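Local coordinates for protein 2-nitropropane dioxygenase (Streptomyces ansochromogenes, PDB 3BW2) that probably carries out the oxidative denitrification of alkyl nitronates such as propionate 3-nitronate with molecular oxygen, using bound FMN as its cofactor, at residues V169-V174 with I209-A214; T153-A158 with L200-E205. One frame throughout, in Å; residues are numbered along the deposited sequence.

Contact 1. Residues V169-V174 with I209-A214; sequences VIAQGV and IPVVAA. With FMN (flavin mononucleotide), chain B.
The carbonyl oxygen of Ala214 is held by two neighbouring residues of 169-174: Gly173 N donates to Ala214 O at 2.8 Å, nearly straight (164°), and Gln172 CA lies 3.3 Å from Ala214 O in a CA-H...O contact. Strands 169-172 and 211-214 are neighbours in the parallel sheet of the TIM barrel. Their CA atoms pair in register from Val169 with Val211 to Gln172 with Ala214, and the hydrogen bonds run alternately either way, with Ala171 N meeting Val212 O at 2.8 Å. Side chains alternate likewise: Ile170, Gln172, Val212 and Ala214 share one face, whereas Val169, Ala171 and Val211 lie on the other, against helix 196-206 through both valines. Gln172 reaches the ribityl chain of FMN: CG is anti to the backbone N (chi1 179°) and the extended chain brings NE2 to 3.0 Å from FMN O3'. The same NE2 also donates to His179 O, while OE1 accepts from Gly181 N, which together fix the amide's rotation. A leucine here would probably leave O3' without this donor and His179 O and Gly181 N without their side-chain mates. On the helix-facing side, Val169 CG1 lies alongside Val211 CG2 at 3.8 Å.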
# COMPACT_ATOMS: atom_id res chain seq x y z
N VAL A 169 -15.47 -9.83 -6.39
CA VAL A 169 -14.07 -9.68 -6.73
C VAL A 169 -13.27 -9.51 -5.45
O VAL A 169 -13.72 -8.86 -4.51
CB VAL A 169 -13.85 -8.44 -7.64
CG1 VAL A 169 -14.41 -7.19 -6.97
CG2 VAL A 169 -12.36 -8.26 -7.94
N ILE A 170 -12.10 -10.12 -5.42
CA ILE A 170 -11.22 -10.00 -4.26
C ILE A 170 -10.20 -8.92 -4.61
O ILE A 170 -9.34 -9.14 -5.47
CB ILE A 170 -10.46 -11.30 -3.97
CG1 ILE A 170 -11.46 -12.44 -3.70
CG2 ILE A 170 -9.53 -11.10 -2.79
CD1 ILE A 170 -10.83 -13.82 -3.69
N ALA A 171 -10.29 -7.77 -3.97
CA ALA A 171 -9.35 -6.68 -4.22
C ALA A 171 -8.13 -6.93 -3.34
O ALA A 171 -8.16 -6.66 -2.14
CB ALA A 171 -9.99 -5.32 -3.89
N GLN A 172 -7.08 -7.46 -3.95
CA GLN A 172 -5.86 -7.77 -3.22
C GLN A 172 -4.84 -6.64 -3.37
O GLN A 172 -4.34 -6.39 -4.47
CB GLN A 172 -5.27 -9.08 -3.74
CG GLN A 172 -3.96 -9.48 -3.07
CD GLN A 172 -3.19 -10.49 -3.90
OE1 GLN A 172 -3.01 -10.30 -5.10
NE2 GLN A 172 -2.72 -11.56 -3.26
N GLY A 173 -4.53 -5.98 -2.26
CA GLY A 173 -3.58 -4.88 -2.27
C GLY A 173 -2.13 -5.31 -2.32
O GLY A 173 -1.80 -6.50 -2.19
N VAL A 174 -1.24 -4.34 -2.48
CA VAL A 174 0.19 -4.61 -2.56
C VAL A 174 0.76 -5.19 -1.27
O VAL A 174 1.78 -5.88 -1.29
CB VAL A 174 0.97 -3.32 -2.94
CG1 VAL A 174 1.04 -2.37 -1.75
CG2 VAL A 174 2.35 -3.67 -3.44
N ILE A 209 -20.39 -5.30 -8.21
CA ILE A 209 -20.46 -6.55 -7.45
C ILE A 209 -19.72 -6.39 -6.12
O ILE A 209 -18.90 -5.49 -5.96
CB ILE A 209 -19.84 -7.71 -8.25
CG1 ILE A 209 -18.42 -7.36 -8.68
CG2 ILE A 209 -20.70 -8.02 -9.47
CD1 ILE A 209 -17.66 -8.54 -9.25
N PRO A 210 -20.03 -7.26 -5.14
CA PRO A 210 -19.41 -7.24 -3.80
C PRO A 210 -17.89 -7.34 -3.88
O PRO A 210 -17.35 -8.02 -4.75
CB PRO A 210 -20.03 -8.45 -3.11
CG PRO A 210 -21.37 -8.56 -3.75
CD PRO A 210 -21.05 -8.33 -5.21
N VAL A 211 -17.21 -6.68 -2.95
CA VAL A 211 -15.75 -6.69 -2.92
C VAL A 211 -15.21 -7.27 -1.62
O VAL A 211 -15.65 -6.91 -0.53
CB VAL A 211 -15.18 -5.26 -3.07
CG1 VAL A 211 -13.65 -5.30 -2.98
CG2 VAL A 211 -15.63 -4.65 -4.39
N VAL A 212 -14.25 -8.18 -1.75
CA VAL A 212 -13.60 -8.79 -0.60
C VAL A 212 -12.20 -8.17 -0.57
O VAL A 212 -11.43 -8.33 -1.52
CB VAL A 212 -13.50 -10.32 -0.75
CG1 VAL A 212 -12.73 -10.92 0.42
CG2 VAL A 212 -14.91 -10.92 -0.81
N ALA A 213 -11.89 -7.45 0.50
CA ALA A 213 -10.60 -6.79 0.65
C ALA A 213 -9.53 -7.74 1.20
O ALA A 213 -9.78 -8.47 2.16
CB ALA A 213 -10.74 -5.57 1.56
N ALA A 214 -8.35 -7.71 0.60
CA ALA A 214 -7.25 -8.58 1.04
C ALA A 214 -5.88 -7.89 1.01
O ALA A 214 -5.54 -7.18 0.05
CB ALA A 214 -7.21 -9.84 0.19
N1 FMN B . -4.14 -16.84 -2.71
C2 FMN B . -4.77 -17.74 -3.60
O2 FMN B . -5.71 -17.36 -4.29
N3 FMN B . -4.34 -19.05 -3.69
C4 FMN B . -3.30 -19.55 -2.93
O4 FMN B . -2.95 -20.74 -3.05
C4A FMN B . -2.66 -18.67 -2.02
N5 FMN B . -1.62 -19.12 -1.21
C5A FMN B . -1.00 -18.27 -0.28
C6 FMN B . 0.04 -18.78 0.54
C7 FMN B . 0.71 -17.97 1.52
C7M FMN B . 1.15 -18.75 2.78
C8 FMN B . 0.23 -16.61 1.63
C8M FMN B . 0.24 -15.82 2.94
C9 FMN B . -0.80 -16.08 0.79
C9A FMN B . -1.43 -16.91 -0.17
N10 FMN B . -2.47 -16.44 -1.01
C10 FMN B . -3.10 -17.31 -1.93
C1' FMN B . -2.82 -14.95 -1.06
C2' FMN B . -4.08 -14.74 -0.18
O2' FMN B . -5.23 -15.06 -0.95
C3' FMN B . -4.25 -13.26 0.29
O3' FMN B . -4.30 -12.46 -0.90
C4' FMN B . -3.12 -12.73 1.18
O4' FMN B . -2.86 -13.72 2.18
C5' FMN B . -3.52 -11.39 1.86
O5' FMN B . -2.47 -10.87 2.72
P FMN B . -2.21 -11.22 4.30
O1P FMN B . -3.69 -11.33 4.44
O2P FMN B . -1.48 -9.89 4.22
O3P FMN B . -1.49 -12.44 3.77

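Contact 2. Residues T153-A158 with L200-E205; sequences TTPEEA and LAQVRE
Pro155 and Val203, together with Gln202, account for most of the surface buried where the start of helix 155-163 meets helix 196-206. No hydrogen bond links the two segments, so the evidence is packing. Where the CA atoms of Pro155 and Val203 approach to 4.9 Å, Val203 CG2 lies 4.3 Å from Pro155 CA. Gln202 stretches its chain straight beyond CG (chi2 180°) and brings OE1 up to the CG-CD side of the Pro155 ring, 3.5 Å from Pro155 CG and nearly as close to CD. Its other amide atom, NE2, is hydrogen-bonded to Ser198 OG in its own helix, which restrains the turn of the amide. Val203 presents both methyls to the methyl of Ala158: Val203 CG1 lies 3.8 Å from Ala158 CB and Val203 CG2 3.9 Å, so CB faces the notch between the two methyls. The first turn of helix 155-163 is fixed by side-chain bonds. Thr154 caps it, OG1 accepting from Glu157 N at 3.0 Å, and Glu157 OE1 is gripped twice by Thr153, from N at 2.7 Å and from OG1, which comes in above the carboxylate plane. On the outer side, Arg326 of the second subunit is salt-bridged to Glu156 and its Arg219 to Glu205. Two neighbouring helices packed on each other and, through Ala158 and Val203, on Val169 of a barrel strand belong to the outer helical layer of the TIM barrel.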
# COMPACT_ATOMS: atom_id res chain seq x y z
N THR A 153 -6.07 -6.91 -8.98
CA THR A 153 -5.12 -6.03 -8.30
C THR A 153 -5.22 -4.58 -8.78
O THR A 153 -4.54 -3.70 -8.25
CB THR A 153 -3.67 -6.53 -8.47
OG1 THR A 153 -3.30 -6.48 -9.85
CG2 THR A 153 -3.54 -7.98 -7.98
N THR A 154 -6.08 -4.35 -9.77
CA THR A 154 -6.30 -3.02 -10.34
C THR A 154 -7.77 -2.87 -10.68
O THR A 154 -8.50 -3.86 -10.77
CB THR A 154 -5.53 -2.81 -11.67
OG1 THR A 154 -6.03 -3.73 -12.65
CG2 THR A 154 -4.04 -3.05 -11.48
N PRO A 155 -8.24 -1.63 -10.87
CA PRO A 155 -9.66 -1.50 -11.21
C PRO A 155 -9.95 -2.12 -12.58
O PRO A 155 -11.06 -2.59 -12.83
CB PRO A 155 -9.89 0.02 -11.15
CG PRO A 155 -8.53 0.61 -11.35
CD PRO A 155 -7.63 -0.32 -10.60
N GLU A 156 -8.95 -2.13 -13.46
CA GLU A 156 -9.13 -2.73 -14.78
C GLU A 156 -9.39 -4.22 -14.63
O GLU A 156 -10.32 -4.76 -15.23
CB GLU A 156 -7.89 -2.52 -15.66
CG GLU A 156 -7.68 -1.10 -16.16
CD GLU A 156 -7.37 -0.11 -15.05
OE1 GLU A 156 -6.57 -0.45 -14.15
OE2 GLU A 156 -7.92 1.01 -15.09
N GLU A 157 -8.56 -4.89 -13.84
CA GLU A 157 -8.74 -6.32 -13.62
C GLU A 157 -10.07 -6.61 -12.94
O GLU A 157 -10.73 -7.61 -13.24
CB GLU A 157 -7.58 -6.88 -12.77
CG GLU A 157 -6.24 -6.87 -13.50
CD GLU A 157 -5.11 -7.45 -12.68
OE1 GLU A 157 -5.26 -7.57 -11.45
OE2 GLU A 157 -4.05 -7.78 -13.26
N ALA A 158 -10.49 -5.73 -12.03
CA ALA A 158 -11.76 -5.92 -11.34
C ALA A 158 -12.92 -5.84 -12.33
O ALA A 158 -13.89 -6.60 -12.23
CB ALA A 158 -11.93 -4.87 -10.25
N LEU A 200 -9.12 -0.57 -2.95
CA LEU A 200 -10.50 -0.83 -2.56
C LEU A 200 -11.46 0.25 -3.05
O LEU A 200 -12.51 -0.05 -3.62
CB LEU A 200 -10.60 -0.96 -1.03
CG LEU A 200 -12.01 -1.17 -0.47
CD1 LEU A 200 -12.67 -2.38 -1.14
CD2 LEU A 200 -11.92 -1.39 1.03
N ALA A 201 -11.09 1.51 -2.83
CA ALA A 201 -11.93 2.63 -3.25
C ALA A 201 -12.10 2.65 -4.77
O ALA A 201 -13.20 2.89 -5.27
CB ALA A 201 -11.33 3.95 -2.77
N GLN A 202 -11.01 2.41 -5.49
CA GLN A 202 -11.04 2.40 -6.95
C GLN A 202 -11.92 1.27 -7.47
O GLN A 202 -12.74 1.47 -8.37
CB GLN A 202 -9.62 2.23 -7.51
CG GLN A 202 -8.68 3.40 -7.28
CD GLN A 202 -7.29 3.15 -7.87
OE1 GLN A 202 -7.15 2.94 -9.07
NE2 GLN A 202 -6.28 3.17 -7.02
N VAL A 203 -11.76 0.07 -6.91
CA VAL A 203 -12.54 -1.08 -7.33
C VAL A 203 -14.03 -0.87 -7.01
O VAL A 203 -14.89 -1.18 -7.83
CB VAL A 203 -12.04 -2.37 -6.64
CG1 VAL A 203 -13.04 -3.51 -6.87
CG2 VAL A 203 -10.68 -2.75 -7.20
N ARG A 204 -14.32 -0.33 -5.84
CA ARG A 204 -15.70 -0.09 -5.45
C ARG A 204 -16.43 0.83 -6.45
O ARG A 204 -17.62 0.65 -6.69
CB ARG A 204 -15.77 0.50 -4.03
CG ARG A 204 -17.17 0.93 -3.56
CD ARG A 204 -18.28 0.04 -4.13
NE ARG A 204 -18.33 -1.30 -3.56
CZ ARG A 204 -18.63 -2.40 -4.26
NH1 ARG A 204 -18.89 -2.32 -5.56
NH2 ARG A 204 -18.68 -3.57 -3.65
N GLU A 205 -15.71 1.78 -7.04
CA GLU A 205 -16.32 2.68 -8.00
C GLU A 205 -16.25 2.16 -9.44
O GLU A 205 -16.90 2.71 -10.33
CB GLU A 205 -15.65 4.06 -7.95
CG GLU A 205 -15.66 4.69 -6.57
CD GLU A 205 -15.63 6.21 -6.61
OE1 GLU A 205 -15.04 6.78 -7.56
OE2 GLU A 205 -16.20 6.84 -5.69

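How the contacts relate
The four segments alternate along the chain, helix 155-163, strand 168-172, helix 196-206, strand 211-214, so contact 1 pairs two neighbouring strands and contact 2 two neighbouring helices of the outer layer. They lie about 8 Å apart, centre to centre. The layers touch where Leu200 CD1 packs 3.6 Å from Val211 CG1, and Arg204 NH2 probably hydrogen-bonds Ile209 O at 3.0 Å, tying helix 196-206 to the residues leading into its following strand. Only contact 1 meets the FMN directly; in contact 2 the side chain of Val203 is about 13 Å from the bound FMN. Thr153 comes nearer to that site, its CG2 lying 3.7 Å from Gln172 OE1.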